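Local coordinates for BH2621 protein (Bacillus halodurans, PDB 2QML) that probably acts as a GNAT-family N-acyltransferase in siderophore biosynthesis, though its true substrate has not been established, at residues Arg25-Asp30 with Leu72-Ile77; Val80-Trp85 with Leu110-Gln115; Ala9-Phe14 with Leu128-Gln133. All blocks are in the same frame, centred on the assembly; numbering follows the deposited sequence.

Overall arrangement
All three contacts involve one mixed sheet of a GNAT-type acyltransferase fold. Contact 1 pairs strand 20-26 with strand 70-77. Contact 2 pairs strand 80-89 with strand 106-112. Strands 70-77 and 80-89 are themselves neighbours, so the two contacts, with centres about 10 Å apart, form a continuous run of four antiparallel strands. Contact 3 sets an outermost strand, 11-15, against helix 123-135. Its centre lies about 13 Å from that of contact 1 and about 15 Å from that of contact 2. Along the chain, contact 1 closes before contact 2 opens, and both are nested inside the loop closed by contact 3. Helix 123-135 covers the sheet face carrying F11 and W85, with I130 against W85.

Contact 1: Arg25-Asp30 with Leu72-Ile77; sequences RHVTMD and LMVGAI
R25 and V74 form an antiparallel hydrogen-bonded pair of the GNAT-domain sheet, where strand 20-26 runs out beside strand 70-77. R25 N donates to V74 O at 3.0 Å, and V74 N donates back to R25 O at 2.9 Å. A third backbone bond follows the end of the strand. V27 N donates a hydrogen bond to L72 O at 2.9 Å, almost straight at the hydrogen (177°). Between these bonds H26 and M73 form a non-hydrogen-bonded pair, with M73 CA close to R25 O.

The apolar contacts centre on V27. Its CG2 meets V74 CG2 at 3.6 Å, and its CB rests against L72 CB at 3.8 Å. CG2 is placed anti to the carbonyl carbon and comes in over the L72-M73 peptide. The side chain of selenomethionine M73 leaves on the side away from V27. In one of its two conformers its methyl CE lies 4.0 Å from H26 CD2.

The R25 guanidinium packs with one face on V74 CG2, which sits 3.8 Å above the plane near the rim. Its polar bonds run outward. NH1 donates to H26 O in the guanidinium plane, and NH2 makes a salt bridge to D31, so the group is held flat over the valine.

Helix 54-65 packs on V27 and L72 through L65, L61 and F64. Strand 80-89 continues the sheet beyond strand 70-77, with M73 bonded to W85 through the backbone.

Contact 2: Val80-Trp85 with Leu110-Gln115; sequences VPMSYW and LLIGPQ
W85 and L110 meet on one side of an antiparallel strand pair in the GNAT sheet, where strand 80-89 runs beside strand 106-112. L110 CB sits over one face of the indole, 3.5 Å from W85 CE3, as a CH-pi contact with the six-membered ring. On the opposite side of the sheet, L111 CD2 touches Y84 CD2 at 3.9 Å. Y84 OH hydrogen-bonds to E86.

Further along, selenomethionine M82 is bent at chi2 and chi3. Its methyl CE meets I112 CG1 at 3.8 Å, and its CB packs on P114 CD.

Backbone bonds set this register. Y84 and L111 exchange two, Y84 N to L111 O and L111 N to Y84 O, each 2.9 Å. G113 N donates to M82 O, just before the chain turns into P114. M82 and S83 both face G75 of the next strand, a classic beta bulge. It lies close to the point where strand 106-112 ends.

Helix 123-135 packs L126 on M82 and W85 and I130 on W85, while helix 32-38 covers Y84 and P114 on the other side. A glycerol, probably from the crystallisation liquor, is hydrogen-bonded to L110 N. The indole is fixed at its edge by W85 NE1 donating to S83 OG at 2.8 Å, nearly in the ring plane.

Contact 3: Ala9-Phe14 with Leu128-Gln133; sequences APFEVF and LAIMQQ
F11 presents one face of its ring to Q133, and in one of the two Q133 conformers CG sits over the centre of that face. This is a CH-pi contact: CG lies 3.5 Å from the ring centroid and 4° off the normal. A9 O lies at the ring edge, in plane. F24 of strand 20-26 stacks with F11. The glutamine amide does not stack on the phenyl ring, as the two planes are 52° apart.

The motif is a helix packed on a sheet in the GNAT fold. Strand 11-15 is an outermost strand of the sheet, and helix 123-135 crosses it at 127° between the short segments. No hydrogen bond joins the two segments. F11 CE2 meets A129 CB at 4.0 Å. The small alanine side chain also receives V13 CG2 at 4.1 Å, so two strand residues rest on one methyl. The Q133 chain bends at chi2, and in that same conformer its NE2 makes a weak hydrogen bond to A129 O at 3.2 Å.

Backbone bonds from F11 to F24 and from V13 to L22 tie the strand to the sheet. The other flank of the helix packs on helix 183-194, where Q132 hydrogen-bonds to E187. F11 carries its CG between the backbone N and the carbonyl carbon, which sends the ring toward the helix. Its far end touches the helix backbone, with F11 CZ 3.7 Å from I130 CA.

Contact 1: Arg25-Asp30 with Leu72-Ile77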
loop_
_atom_site.group_PDB
_atom_site.type_symbol
_atom_site.label_atom_id
_atom_site.label_comp_id
_atom_site.label_asym_id
_atom_site.label_seq_id
_atom_site.Cartn_x
_atom_site.Cartn_y
_atom_site.Cartn_z
ATOM N N ARG A 25 4.754 -5.883 9.696
ATOM C CA ARG A 25 5.783 -6.890 9.683
ATOM C C ARG A 25 5.921 -7.459 8.299
ATOM O O ARG A 25 5.002 -7.398 7.505
ATOM C CB ARG A 25 5.458 -8.022 10.666
ATOM C CG ARG A 25 4.181 -8.819 10.399
ATOM C CD ARG A 25 4.105 -10.079 11.195
ATOM N NE ARG A 25 2.876 -10.836 10.964
ATOM C CZ ARG A 25 2.701 -11.669 9.947
ATOM N NH1 ARG A 25 3.621 -11.782 9.031
ATOM N NH2 ARG A 25 1.567 -12.336 9.811
ATOM N N HIS A 26 7.066 -8.060 8.050
ATOM C CA HIS A 26 7.308 -8.759 6.802
ATOM C C HIS A 26 6.404 -9.965 6.709
ATOM O O HIS A 26 6.169 -10.705 7.676
ATOM C CB HIS A 26 8.766 -9.202 6.639
ATOM C CG HIS A 26 9.716 -8.080 6.385
ATOM N ND1 HIS A 26 11.075 -8.235 6.477
ATOM C CD2 HIS A 26 9.508 -6.752 6.197
ATOM C CE1 HIS A 26 11.670 -7.077 6.235
ATOM N NE2 HIS A 26 10.745 -6.157 6.048
ATOM N N VAL A 27 5.840 -10.131 5.520
ATOM C CA VAL A 27 5.118 -11.333 5.215
ATOM C C VAL A 27 6.113 -12.552 5.182
ATOM O O VAL A 27 7.297 -12.430 4.809
ATOM C CB VAL A 27 4.388 -11.176 3.873
ATOM C CG1 VAL A 27 3.906 -12.532 3.326
ATOM C CG2 VAL A 27 3.241 -10.123 3.959
ATOM N N THR A 28 5.605 -13.719 5.554
ATOM C CA THR A 28 6.308 -14.976 5.452
ATOM C C THR A 28 5.383 -16.009 4.827
ATOM O O THR A 28 4.202 -15.787 4.701
ATOM C CB THR A 28 6.820 -15.540 6.823
ATOM O OG1 THR A 28 5.735 -16.093 7.565
ATOM C CG2 THR A 28 7.487 -14.441 7.617
HETATM N N MSE A 29 5.922 -17.175 4.493
HETATM C CA MSE A 29 5.114 -18.266 3.920
HETATM C C MSE A 29 4.079 -18.808 4.887
HETATM O O MSE A 29 3.096 -19.421 4.442
HETATM C CB MSE A 29 5.995 -19.397 3.360
HETATM C CG MSE A 29 6.775 -19.015 2.102
HETATM SE SE MSE A 29 5.629 -18.529 0.617
HETATM C CE MSE A 29 4.761 -20.265 0.291
ATOM N N ASP A 30 4.243 -18.544 6.188
ATOM C CA ASP A 30 3.225 -18.924 7.164
ATOM C C ASP A 30 1.953 -18.124 7.011
ATOM O O ASP A 30 0.937 -18.480 7.591
ATOM C CB ASP A 30 3.714 -18.729 8.603
ATOM C CG ASP A 30 4.847 -19.681 8.996
ATOM O OD1 ASP A 30 4.976 -20.787 8.395
ATOM O OD2 ASP A 30 5.583 -19.279 9.942
ATOM N N LEU A 72 6.923 -7.124 0.987
ATOM C CA LEU A 72 5.540 -7.488 1.318
ATOM C C LEU A 72 5.350 -7.392 2.803
ATOM O O LEU A 72 6.143 -8.000 3.572
ATOM C CB LEU A 72 5.208 -8.909 0.886
ATOM C CG LEU A 72 4.848 -9.090 -0.595
ATOM C CD1 LEU A 72 5.885 -8.496 -1.567
ATOM C CD2 LEU A 72 4.635 -10.583 -0.870
HETATM N N MSE A 73 4.291 -6.706 3.226
HETATM C CA MSE A 73 4.009 -6.590 4.651
HETATM C C MSE A 73 2.560 -6.809 5.016
HETATM O O MSE A 73 1.631 -6.572 4.210
HETATM C CB MSE A 73 4.415 -5.207 5.168
HETATM C CG MSE A 73 5.788 -4.762 4.734
HETATM SE SE MSE A 73 6.222 -3.058 5.527
HETATM C CE MSE A 73 7.221 -3.603 7.076
ATOM N N VAL A 74 2.375 -7.225 6.268
ATOM C CA VAL A 74 1.088 -7.361 6.881
ATOM C C VAL A 74 0.998 -6.164 7.808
ATOM O O VAL A 74 1.955 -5.940 8.591
ATOM C CB VAL A 74 0.980 -8.637 7.689
ATOM C CG1 VAL A 74 -0.239 -8.561 8.657
ATOM C CG2 VAL A 74 0.882 -9.812 6.726
ATOM N N GLY A 75 -0.112 -5.425 7.801
ATOM C CA GLY A 75 -0.367 -4.366 8.743
ATOM C C GLY A 75 -1.480 -4.821 9.712
ATOM O O GLY A 75 -2.449 -5.468 9.307
ATOM N N ALA A 76 -1.300 -4.501 10.987
ATOM C CA ALA A 76 -2.178 -4.919 12.051
ATOM C C ALA A 76 -2.619 -3.754 12.931
ATOM O O ALA A 76 -1.907 -2.753 13.052
ATOM C CB ALA A 76 -1.470 -6.000 12.908
ATOM N N ILE A 77 -3.806 -3.878 13.516
ATOM C CA ILE A 77 -4.329 -2.883 14.436
ATOM C C ILE A 77 -4.537 -3.627 15.735
ATOM O O ILE A 77 -5.259 -4.622 15.786
ATOM C CB ILE A 77 -5.623 -2.237 13.937
ATOM C CG1 ILE A 77 -5.384 -1.536 12.593
ATOM C CG2 ILE A 77 -6.160 -1.257 14.990
ATOM C CD1 ILE A 77 -6.679 -1.113 11.881
#

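Contact 2: Val80-Trp85 with Leu110-Gln115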
loop_
_atom_site.group_PDB
_atom_site.type_symbol
_atom_site.label_atom_id
_atom_site.label_comp_id
_atom_site.label_asym_id
_atom_site.label_seq_id
_atom_site.Cartn_x
_atom_site.Cartn_y
_atom_site.Cartn_z
ATOM N N VAL A 80 -4.055 -7.393 15.508
ATOM C CA VAL A 80 -4.865 -8.188 14.598
ATOM C C VAL A 80 -4.482 -7.853 13.166
ATOM O O VAL A 80 -4.606 -6.725 12.768
ATOM C CB VAL A 80 -6.381 -7.966 14.821
ATOM C CG1 VAL A 80 -7.186 -8.764 13.797
ATOM C CG2 VAL A 80 -6.848 -8.300 16.323
ATOM N N PRO A 81 -4.002 -8.836 12.412
ATOM C CA PRO A 81 -3.556 -8.607 11.039
ATOM C C PRO A 81 -4.780 -8.361 10.156
ATOM O O PRO A 81 -5.768 -9.096 10.231
ATOM C CB PRO A 81 -2.881 -9.901 10.657
ATOM C CG PRO A 81 -3.487 -10.926 11.605
ATOM C CD PRO A 81 -3.939 -10.248 12.812
HETATM N N MSE A 82 -4.765 -7.314 9.352
HETATM C CA MSE A 82 -5.964 -6.981 8.557
HETATM C C MSE A 82 -5.692 -6.230 7.242
HETATM O O MSE A 82 -6.605 -5.815 6.557
HETATM C CB MSE A 82 -6.963 -6.220 9.456
HETATM C CG MSE A 82 -6.379 -5.105 10.344
HETATM SE SE MSE A 82 -5.415 -3.701 9.418
HETATM C CE MSE A 82 -6.967 -2.860 8.543
ATOM N N SER A 83 -4.425 -6.138 6.858
ATOM C CA SER A 83 -4.040 -5.440 5.645
ATOM C C SER A 83 -2.747 -6.007 5.055
ATOM O O SER A 83 -1.875 -6.539 5.758
ATOM C CB SER A 83 -3.950 -3.934 5.914
ATOM O OG SER A 83 -2.979 -3.649 6.887
ATOM N N TYR A 84 -2.646 -5.903 3.750
ATOM C CA TYR A 84 -1.523 -6.419 2.983
ATOM C C TYR A 84 -0.991 -5.250 2.148
ATOM O O TYR A 84 -1.774 -4.487 1.572
ATOM C CB TYR A 84 -1.929 -7.659 2.163
ATOM C CG TYR A 84 -0.937 -8.121 1.112
ATOM C CD1 TYR A 84 0.154 -8.945 1.433
ATOM C CD2 TYR A 84 -1.086 -7.749 -0.213
ATOM C CE1 TYR A 84 1.045 -9.385 0.466
ATOM C CE2 TYR A 84 -0.217 -8.198 -1.165
ATOM C CZ TYR A 84 0.864 -8.990 -0.809
ATOM O OH TYR A 84 1.734 -9.423 -1.768
ATOM N N TRP A 85 0.328 -5.206 2.046
ATOM C CA TRP A 85 1.039 -4.106 1.450
ATOM C C TRP A 85 2.204 -4.601 0.610
ATOM O O TRP A 85 2.942 -5.523 1.000
ATOM C CB TRP A 85 1.578 -3.140 2.550
ATOM C CG TRP A 85 0.552 -2.743 3.544
ATOM C CD1 TRP A 85 0.035 -3.527 4.559
ATOM C CD2 TRP A 85 -0.166 -1.519 3.576
ATOM N NE1 TRP A 85 -0.890 -2.859 5.206
ATOM C CE2 TRP A 85 -1.094 -1.631 4.646
ATOM C CE3 TRP A 85 -0.130 -0.338 2.827
ATOM C CZ2 TRP A 85 -1.970 -0.601 4.993
ATOM C CZ3 TRP A 85 -0.969 0.692 3.191
ATOM C CH2 TRP A 85 -1.881 0.549 4.254
ATOM N N LEU A 110 -1.835 -1.821 -1.883
ATOM C CA LEU A 110 -2.431 -2.157 -0.582
ATOM C C LEU A 110 -3.825 -2.720 -0.681
ATOM O O LEU A 110 -4.508 -2.564 -1.694
ATOM C CB LEU A 110 -2.472 -0.890 0.292
ATOM C CG LEU A 110 -3.392 0.269 -0.129
ATOM C CD1 LEU A 110 -4.828 0.086 0.459
ATOM C CD2 LEU A 110 -2.886 1.660 0.229
ATOM N N LEU A 111 -4.240 -3.401 0.380
ATOM C CA LEU A 111 -5.603 -3.888 0.551
ATOM C C LEU A 111 -5.877 -4.090 2.032
ATOM O O LEU A 111 -4.930 -4.410 2.794
ATOM C CB LEU A 111 -5.823 -5.199 -0.216
ATOM C CG LEU A 111 -5.134 -6.488 0.248
ATOM C CD1 LEU A 111 -5.890 -7.283 1.362
ATOM C CD2 LEU A 111 -4.907 -7.411 -0.943
ATOM N N ILE A 112 -7.138 -3.917 2.411
ATOM C CA ILE A 112 -7.686 -4.313 3.692
ATOM C C ILE A 112 -8.394 -5.630 3.408
ATOM O O ILE A 112 -9.242 -5.723 2.528
ATOM C CB ILE A 112 -8.590 -3.258 4.348
ATOM C CG1 ILE A 112 -7.740 -2.077 4.855
ATOM C CG2 ILE A 112 -9.334 -3.864 5.518
ATOM C CD1 ILE A 112 -8.554 -0.906 5.511
ATOM N N GLY A 113 -8.031 -6.670 4.148
ATOM C CA GLY A 113 -8.563 -8.029 3.940
ATOM C C GLY A 113 -9.910 -8.302 4.596
ATOM O O GLY A 113 -10.926 -8.391 3.917
ATOM N N PRO A 114 -9.919 -8.434 5.927
ATOM C CA PRO A 114 -11.180 -8.752 6.623
ATOM C C PRO A 114 -12.201 -7.636 6.541
ATOM O O PRO A 114 -11.899 -6.445 6.751
ATOM C CB PRO A 114 -10.729 -8.980 8.076
ATOM C CG PRO A 114 -9.305 -9.118 8.020
ATOM C CD PRO A 114 -8.785 -8.352 6.853
ATOM N N GLN A 115 -13.425 -8.028 6.193
ATOM C CA GLN A 115 -14.544 -7.096 6.113
ATOM C C GLN A 115 -14.752 -6.314 7.384
ATOM O O GLN A 115 -15.147 -5.138 7.329
ATOM C CB GLN A 115 -15.825 -7.839 5.800
ATOM C CG GLN A 115 -15.816 -8.384 4.415
ATOM C CD GLN A 115 -17.083 -9.133 4.123
ATOM O OE1 GLN A 115 -18.182 -8.679 4.446
ATOM N NE2 GLN A 115 -16.938 -10.306 3.543
#

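Contact 3: Ala9-Phe14 with Leu128-Gln133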
loop_
_atom_site.group_PDB
_atom_site.type_symbol
_atom_site.label_atom_id
_atom_site.label_comp_id
_atom_site.label_asym_id
_atom_site.label_seq_id
_atom_site.Cartn_x
_atom_site.Cartn_y
_atom_site.Cartn_z
ATOM N N ALA A 9 11.701 -1.750 6.386
ATOM C CA ALA A 9 11.757 -2.388 7.685
ATOM C C ALA A 9 10.417 -2.484 8.397
ATOM O O ALA A 9 9.575 -1.583 8.289
ATOM C CB ALA A 9 12.720 -1.602 8.610
ATOM N N PRO A 10 10.263 -3.519 9.231
ATOM C CA PRO A 10 9.080 -3.587 10.091
ATOM C C PRO A 10 9.074 -2.452 11.118
ATOM O O PRO A 10 10.152 -1.927 11.480
ATOM C CB PRO A 10 9.230 -4.948 10.796
ATOM C CG PRO A 10 10.647 -5.142 10.873
ATOM C CD PRO A 10 11.178 -4.625 9.544
ATOM N N PHE A 11 7.871 -2.081 11.545
ATOM C CA PHE A 11 7.723 -0.991 12.485
ATOM C C PHE A 11 6.441 -1.103 13.267
ATOM O O PHE A 11 5.531 -1.812 12.879
ATOM C CB PHE A 11 7.826 0.373 11.769
ATOM C CG PHE A 11 6.767 0.622 10.747
ATOM C CD1 PHE A 11 6.931 0.222 9.436
ATOM C CD2 PHE A 11 5.575 1.244 11.114
ATOM C CE1 PHE A 11 5.904 0.497 8.472
ATOM C CE2 PHE A 11 4.578 1.492 10.168
ATOM C CZ PHE A 11 4.738 1.121 8.898
ATOM N N GLU A 12 6.406 -0.442 14.402
ATOM C CA GLU A 12 5.229 -0.362 15.247
ATOM C C GLU A 12 5.096 1.068 15.772
ATOM O O GLU A 12 6.041 1.641 16.339
ATOM C CB GLU A 12 5.249 -1.378 16.374
ATOM C CG GLU A 12 4.068 -1.175 17.341
ATOM C CD GLU A 12 4.037 -2.117 18.497
ATOM O OE1 GLU A 12 4.856 -3.067 18.551
ATOM O OE2 GLU A 12 3.219 -1.838 19.422
ATOM N N VAL A 13 3.914 1.649 15.601
ATOM C CA VAL A 13 3.648 3.009 16.082
ATOM C C VAL A 13 2.310 3.061 16.784
ATOM O O VAL A 13 1.422 2.230 16.569
ATOM C CB VAL A 13 3.677 4.064 14.951
ATOM C CG1 VAL A 13 5.067 4.069 14.271
ATOM C CG2 VAL A 13 2.510 3.846 13.911
ATOM N N PHE A 14 2.175 4.039 17.663
ATOM C CA PHE A 14 0.892 4.351 18.249
ATOM C C PHE A 14 0.265 5.431 17.386
ATOM O O PHE A 14 0.964 6.317 16.890
ATOM C CB PHE A 14 1.024 4.873 19.660
ATOM C CG PHE A 14 -0.288 5.030 20.350
ATOM C CD1 PHE A 14 -1.001 3.924 20.740
ATOM C CD2 PHE A 14 -0.796 6.279 20.631
ATOM C CE1 PHE A 14 -2.192 4.059 21.377
ATOM C CE2 PHE A 14 -1.997 6.435 21.305
ATOM C CZ PHE A 14 -2.701 5.317 21.671
ATOM N N LEU A 128 -0.874 6.419 6.239
ATOM C CA LEU A 128 -0.002 7.505 6.652
ATOM C C LEU A 128 1.229 6.945 7.326
ATOM O O LEU A 128 2.333 7.432 7.077
ATOM C CB LEU A 128 -0.759 8.463 7.553
ATOM C CG LEU A 128 -1.844 9.313 6.888
ATOM C CD1 LEU A 128 -2.607 10.044 7.958
ATOM C CD2 LEU A 128 -1.312 10.293 5.905
ATOM N N ALA A 129 1.066 5.909 8.155
ATOM C CA ALA A 129 2.228 5.307 8.847
ATOM C C ALA A 129 3.258 4.682 7.896
ATOM O O ALA A 129 4.477 4.930 7.997
ATOM C CB ALA A 129 1.762 4.263 9.920
ATOM N N ILE A 130 2.794 3.856 6.976
ATOM C CA ILE A 130 3.702 3.194 6.046
ATOM C C ILE A 130 4.318 4.213 5.088
ATOM O O ILE A 130 5.498 4.067 4.752
ATOM C CB ILE A 130 3.034 2.009 5.349
ATOM C CG1 ILE A 130 4.110 1.132 4.678
ATOM C CG2 ILE A 130 1.917 2.467 4.361
ATOM C CD1 ILE A 130 3.649 -0.214 4.090
HETATM N N MSE A 131 3.556 5.216 4.644
HETATM C CA MSE A 131 4.131 6.272 3.795
HETATM C C MSE A 131 5.263 6.993 4.517
HETATM O O MSE A 131 6.320 7.232 3.939
HETATM C CB MSE A 131 3.085 7.282 3.365
HETATM C CG MSE A 131 2.119 6.724 2.349
HETATM SE SE MSE A 131 0.753 8.039 1.909
HETATM C CE MSE A 131 1.952 9.274 0.945
ATOM N N GLN A 132 5.035 7.341 5.775
ATOM C CA GLN A 132 6.042 8.008 6.563
ATOM C C GLN A 132 7.327 7.169 6.618
ATOM O O GLN A 132 8.425 7.691 6.406
ATOM C CB GLN A 132 5.491 8.322 7.974
ATOM C CG GLN A 132 6.411 9.164 8.831
ATOM C CD GLN A 132 6.686 10.525 8.223
ATOM O OE1 GLN A 132 7.377 10.673 7.189
ATOM N NE2 GLN A 132 6.125 11.547 8.855
ATOM N N GLN A 133 7.208 5.870 6.831
ATOM C CA GLN A 133 8.415 5.041 6.936
ATOM C C GLN A 133 9.107 4.813 5.567
ATOM O O GLN A 133 10.307 4.645 5.480
ATOM C CB GLN A 133 8.118 3.720 7.666
ATOM C CG GLN A 133 7.374 3.838 9.050
ATOM C CD GLN A 133 7.609 5.166 9.864
ATOM O OE1 GLN A 133 8.756 5.661 10.062
ATOM N NE2 GLN A 133 6.506 5.698 10.350
#